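Long-range contacts in uncharacterized protein (Legionella pneumophila subsp. pneumophila, PDB 4XA9), which is of unknown function but probably acts as a cysteine peptidase through the RavJ-type domain in this N-terminal part of a longer protein: residues F21-I26 / V175-P180; Q8-L13 / L185-E190. All blocks are in the same frame, centred on the assembly; numbering follows the deposited sequence.

Interaction 1 of 2, residues F21-I26 / V175-P180; sequences FVVADI and VGMGHP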
loop_
_atom_site.group_PDB
_atom_site.type_symbol
_atom_site.label_atom_id
_atom_site.label_comp_id
_atom_site.label_asym_id
_atom_site.label_seq_id
_atom_site.Cartn_x
_atom_site.Cartn_y
_atom_site.Cartn_z
ATOM N N PHE B 21 2.956 9.441 12.027
ATOM C CA PHE B 21 3.703 9.966 10.884
ATOM C C PHE B 21 2.787 10.590 9.836
ATOM O O PHE B 21 1.645 10.164 9.665
ATOM C CB PHE B 21 4.510 8.849 10.218
ATOM C CG PHE B 21 5.927 8.745 10.695
ATOM C CD1 PHE B 21 6.207 8.317 11.981
ATOM C CD2 PHE B 21 6.981 9.074 9.860
ATOM C CE1 PHE B 21 7.513 8.207 12.421
ATOM C CE2 PHE B 21 8.283 8.967 10.298
ATOM C CZ PHE B 21 8.549 8.537 11.579
ATOM N N VAL B 22 3.296 11.602 9.144
ATOM C CA VAL B 22 2.757 11.980 7.848
ATOM C C VAL B 22 3.232 10.943 6.839
ATOM O O VAL B 22 4.435 10.847 6.581
ATOM C CB VAL B 22 3.239 13.368 7.386
ATOM C CG1 VAL B 22 2.858 13.593 5.923
ATOM C CG2 VAL B 22 2.691 14.480 8.281
ATOM N N VAL B 23 2.312 10.153 6.288
ATOM C CA VAL B 23 2.662 9.200 5.234
ATOM C C VAL B 23 2.565 9.906 3.887
ATOM O O VAL B 23 1.475 10.087 3.349
ATOM C CB VAL B 23 1.749 7.970 5.241
ATOM C CG1 VAL B 23 2.281 6.912 4.286
ATOM C CG2 VAL B 23 1.637 7.395 6.647
ATOM N N ALA B 24 3.705 10.308 3.340
ATOM C CA ALA B 24 3.694 11.207 2.193
ATOM C C ALA B 24 3.094 10.589 0.929
ATOM O O ALA B 24 2.567 11.320 0.089
ATOM C CB ALA B 24 5.112 11.718 1.911
ATOM N N ASP B 25 3.156 9.268 0.771
ATOM C CA ASP B 25 2.622 8.686 -0.463
ATOM C C ASP B 25 1.170 8.223 -0.323
ATOM O O ASP B 25 0.701 7.402 -1.099
ATOM C CB ASP B 25 3.507 7.533 -0.980
ATOM C CG ASP B 25 3.796 6.476 0.066
ATOM O OD1 ASP B 25 3.242 6.550 1.179
ATOM O OD2 ASP B 25 4.589 5.556 -0.238
ATOM N N ILE B 26 0.452 8.779 0.649
ATOM C CA ILE B 26 -0.999 8.623 0.691
ATOM C C ILE B 26 -1.588 9.251 -0.572
ATOM O O ILE B 26 -2.577 8.765 -1.131
ATOM C CB ILE B 26 -1.585 9.255 1.965
ATOM C CG1 ILE B 26 -1.319 8.319 3.153
ATOM C CG2 ILE B 26 -3.078 9.565 1.796
ATOM C CD1 ILE B 26 -1.759 8.852 4.487
ATOM N N VAL B 175 1.775 0.590 9.447
ATOM C CA VAL B 175 1.279 1.230 10.663
ATOM C C VAL B 175 0.922 2.682 10.390
ATOM O O VAL B 175 -0.099 3.179 10.871
ATOM C CB VAL B 175 2.309 1.157 11.807
ATOM C CG1 VAL B 175 1.804 1.902 13.045
ATOM C CG2 VAL B 175 2.605 -0.299 12.151
ATOM N N GLY B 176 1.757 3.355 9.607
ATOM C CA GLY B 176 1.458 4.706 9.170
ATOM C C GLY B 176 0.143 4.756 8.411
ATOM O O GLY B 176 -0.618 5.718 8.527
HETATM N N MSE B 177 -0.131 3.705 7.646
HETATM C CA MSE B 177 -1.364 3.621 6.863
HETATM C C MSE B 177 -2.576 3.223 7.714
HETATM O O MSE B 177 -3.716 3.282 7.249
HETATM C CB MSE B 177 -1.186 2.627 5.715
HETATM C CG MSE B 177 -0.386 3.162 4.538
HETATM SE SE MSE B 177 -1.208 4.758 3.743
HETATM C CE MSE B 177 -0.147 4.874 2.107
ATOM N N GLY B 178 -2.334 2.804 8.953
ATOM C CA GLY B 178 -3.430 2.566 9.884
ATOM C C GLY B 178 -3.617 1.138 10.375
ATOM O O GLY B 178 -4.577 0.837 11.097
ATOM N N HIS B 179 -2.711 0.249 9.986
ATOM C CA HIS B 179 -2.771 -1.126 10.468
ATOM C C HIS B 179 -2.263 -1.199 11.907
ATOM O O HIS B 179 -1.303 -0.519 12.260
ATOM C CB HIS B 179 -1.954 -2.055 9.567
ATOM C CG HIS B 179 -2.526 -2.214 8.195
ATOM N ND1 HIS B 179 -3.516 -3.124 7.903
ATOM C CD2 HIS B 179 -2.255 -1.567 7.035
ATOM C CE1 HIS B 179 -3.830 -3.035 6.623
ATOM N NE2 HIS B 179 -3.079 -2.097 6.073
ATOM N N PRO B 180 -2.913 -2.023 12.743
ATOM C CA PRO B 180 -2.486 -2.187 14.136
ATOM C C PRO B 180 -1.136 -2.885 14.227
ATOM O O PRO B 180 -0.772 -3.612 13.300
ATOM C CB PRO B 180 -3.594 -3.055 14.744
ATOM C CG PRO B 180 -4.154 -3.807 13.584
ATOM C CD PRO B 180 -4.087 -2.853 12.423
#
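Val23 CG2 sits over the face of the Gly176 carbonyl group, 3.5 Å from Gly176 C, and the carboxylate of Asp25 has the end of Met177 (present as selenomethionine) standing out of its plane, with CE 3.9 Å from OD1. Both oxygens of that carboxylate are held: OD1 accepts a bond from Trp173 NE1 and OD2 one from Cys102 N, a pair of grips that should fix its rotation. Glycine suits position 176 because Val23 approaches just where a side chain would project.

Residues 175-180 run from the last turn of helix 172-176 into the loop beyond, through a Schellman motif in which Gly178, with phi 117°, leaves the helix and its N bonds Val175 O at 3.0 Å. Met177 sits within that turn. Bent at chi2 (-59°), its chain reaches out to residues 21-26, where SE lies 3.6 Å from Ile26 CG1 as the two chains run past each other in opposite directions. Val23 CG1 closes on the same chain end, 3.8 Å from Met177 CE. A long, unbranched, flexible side chain can lie against both of these branched ones. Nearby, Ala24 and His179 pack against the Gala protein type 1 chain.

Interaction 2 of 2, residues Q8-L13 / L185-E190; sequences QIQERL and LAIPKE
Leu13 and Leu185 form the apolar centre of this contact, with Ala186 and Ile9 beside them. Leu13 CB rests 3.8 Å from Leu185 CD1, and Leu13 CD1 reaches back to Leu185 CB at 4.0 Å, so that each leucine packs against both the stem and the branches of the other. The motif beneath is a G1 beta bulge: Ala186 and Ile187 both face Ile169 of strand 168-170, and helix 6-14 lies against this corner of the chain. Ala186 takes the left-handed backbone conformation (phi 66°) that the first position of such a bulge requires, a position more often filled by glycine. Its single methyl is put to use, for it points at the helix and meets Ile9 CG2 at 3.8 Å. A small residue suits the spot because the backbones come close, the CA atoms of Gln10 and Ala186 being 5.4 Å apart. Val170 backs both leucines, while Leu113 of helix 105-114 touches Ile9 and Leu13, extending the apolar layer past the two segments.

Toward the polar edge stands Gln10. Its chain is extended, with CG anti to the backbone N (chi1 176°), and passes across the oxygen end of the Leu185 carbonyl, bringing the amide to the bulge. There NE2 donates to Leu185 O at 2.9 Å in a nearly straight bond (N-H...O 162°), with the acceptor close to the amide plane. Glutamine suits this place because its NH2 can serve a buried carbonyl at the turn while OE1 accepts from Gln7 NE2 one turn back along the helix. Beyond the hydrogen bond, the same NE2 lies 3.6 Å from Ile187 CG2.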
loop_
_atom_site.group_PDB
_atom_site.type_symbol
_atom_site.label_atom_id
_atom_site.label_comp_id
_atom_site.label_asym_id
_atom_site.label_seq_id
_atom_site.Cartn_x
_atom_site.Cartn_y
_atom_site.Cartn_z
ATOM N N GLN B 8 7.889 -7.520 23.533
ATOM C CA GLN B 8 8.734 -6.430 24.008
ATOM C C GLN B 8 9.355 -5.675 22.839
ATOM O O GLN B 8 9.599 -4.473 22.932
ATOM C CB GLN B 8 9.837 -6.959 24.921
ATOM C CG GLN B 8 9.350 -7.652 26.177
ATOM C CD GLN B 8 10.495 -8.240 26.975
ATOM O OE1 GLN B 8 11.058 -9.269 26.604
ATOM N NE2 GLN B 8 10.852 -7.582 28.074
ATOM N N ILE B 9 9.622 -6.386 21.746
ATOM C CA ILE B 9 10.102 -5.753 20.523
ATOM C C ILE B 9 8.988 -4.920 19.908
ATOM O O ILE B 9 9.207 -3.792 19.476
ATOM C CB ILE B 9 10.595 -6.783 19.492
ATOM C CG1 ILE B 9 11.689 -7.671 20.096
ATOM C CG2 ILE B 9 11.095 -6.083 18.236
ATOM C CD1 ILE B 9 12.154 -8.794 19.170
ATOM N N GLN B 10 7.786 -5.480 19.886
ATOM C CA GLN B 10 6.630 -4.772 19.358
ATOM C C GLN B 10 6.320 -3.518 20.176
ATOM O O GLN B 10 6.069 -2.452 19.611
ATOM C CB GLN B 10 5.412 -5.695 19.315
ATOM C CG GLN B 10 4.133 -5.017 18.867
ATOM C CD GLN B 10 2.999 -6.000 18.676
ATOM O OE1 GLN B 10 2.024 -5.999 19.428
ATOM N NE2 GLN B 10 3.117 -6.844 17.660
ATOM N N GLU B 11 6.346 -3.645 21.501
ATOM C CA GLU B 11 6.061 -2.505 22.363
ATOM C C GLU B 11 7.099 -1.410 22.161
ATOM O O GLU B 11 6.775 -0.227 22.219
ATOM C CB GLU B 11 6.005 -2.928 23.833
ATOM C CG GLU B 11 4.775 -3.754 24.176
ATOM C CD GLU B 11 3.475 -3.017 23.888
ATOM O OE1 GLU B 11 3.391 -1.804 24.183
ATOM O OE2 GLU B 11 2.539 -3.650 23.352
ATOM N N ARG B 12 8.342 -1.808 21.904
ATOM C CA ARG B 12 9.386 -0.842 21.585
ATOM C C ARG B 12 9.049 -0.076 20.304
ATOM O O ARG B 12 9.231 1.134 20.228
ATOM C CB ARG B 12 10.741 -1.537 21.437
ATOM C CG ARG B 12 11.865 -0.620 20.952
ATOM C CD ARG B 12 12.116 0.532 21.921
ATOM N NE ARG B 12 13.133 1.455 21.418
ATOM C CZ ARG B 12 12.870 2.533 20.683
ATOM N NH1 ARG B 12 11.614 2.833 20.360
ATOM N NH2 ARG B 12 13.863 3.313 20.269
ATOM N N LEU B 13 8.561 -0.786 19.294
ATOM C CA LEU B 13 8.206 -0.141 18.033
ATOM C C LEU B 13 6.929 0.680 18.180
ATOM O O LEU B 13 6.744 1.678 17.491
ATOM C CB LEU B 13 8.046 -1.182 16.926
ATOM C CG LEU B 13 9.327 -1.939 16.567
ATOM C CD1 LEU B 13 9.012 -3.153 15.694
ATOM C CD2 LEU B 13 10.320 -1.018 15.877
ATOM N N LEU B 185 4.161 -4.890 13.210
ATOM C CA LEU B 185 5.353 -4.610 14.016
ATOM C C LEU B 185 5.862 -5.834 14.781
ATOM O O LEU B 185 5.330 -6.170 15.836
ATOM C CB LEU B 185 5.076 -3.481 15.007
ATOM C CG LEU B 185 4.796 -2.098 14.416
ATOM C CD1 LEU B 185 4.538 -1.092 15.530
ATOM C CD2 LEU B 185 5.952 -1.655 13.533
ATOM N N ALA B 186 6.899 -6.471 14.236
ATOM C CA ALA B 186 7.585 -7.603 14.869
ATOM C C ALA B 186 6.688 -8.827 14.980
ATOM O O ALA B 186 6.492 -9.373 16.068
ATOM C CB ALA B 186 8.115 -7.206 16.250
ATOM N N ILE B 187 6.156 -9.263 13.842
ATOM C CA ILE B 187 5.214 -10.376 13.818
ATOM C C ILE B 187 5.558 -11.379 12.725
ATOM O O ILE B 187 6.188 -11.030 11.728
ATOM C CB ILE B 187 3.777 -9.881 13.594
ATOM C CG1 ILE B 187 3.692 -9.142 12.266
ATOM C CG2 ILE B 187 3.339 -8.965 14.726
ATOM C CD1 ILE B 187 2.333 -9.099 11.735
ATOM N N PRO B 188 5.154 -12.644 12.917
ATOM C CA PRO B 188 5.317 -13.675 11.888
ATOM C C PRO B 188 4.527 -13.338 10.632
ATOM O O PRO B 188 3.514 -12.636 10.713
ATOM C CB PRO B 188 4.767 -14.938 12.560
ATOM C CG PRO B 188 4.913 -14.676 14.025
ATOM C CD PRO B 188 4.679 -13.205 14.194
ATOM N N LYS B 189 4.981 -13.842 9.490
ATOM C CA LYS B 189 4.380 -13.483 8.213
ATOM C C LYS B 189 2.893 -13.797 8.147
ATOM O O LYS B 189 2.158 -13.136 7.419
ATOM C CB LYS B 189 5.103 -14.189 7.061
ATOM C CG LYS B 189 4.955 -15.700 7.026
ATOM C CD LYS B 189 5.608 -16.265 5.769
ATOM C CE LYS B 189 5.408 -17.767 5.651
ATOM N NZ LYS B 189 6.028 -18.518 6.780
ATOM N N GLU B 190 2.448 -14.792 8.910
ATOM C CA GLU B 190 1.056 -15.220 8.844
ATOM C C GLU B 190 0.114 -14.139 9.364
ATOM O O GLU B 190 -1.061 -14.097 9.000
ATOM C CB GLU B 190 0.846 -16.522 9.624
ATOM C CG GLU B 190 1.455 -17.759 8.963
ATOM C CD GLU B 190 2.959 -17.888 9.166
ATOM O OE1 GLU B 190 3.534 -17.158 10.005
ATOM O OE2 GLU B 190 3.570 -18.736 8.481
#

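Both contacts are buried and lie in the peptidase domain, their centres about 17 Å apart. Along the chain, interaction 1 falls within the span that interaction 2 brings together. Helix 6-14 and strand 22-23 are consecutive elements, and each meets the region that follows strand 168-170: the strand at the end of helix 172-176, the helix at the bulge beyond it. The two sites touch directly, Val175 CG2 lying 3.6 Å from Leu185 CG. Interaction 1 is purely van der Waals across its segments and lies next to the partner protein chain; interaction 2 adds a hydrogen bond to its leucine core, and no other protein chain of the assembly touches it.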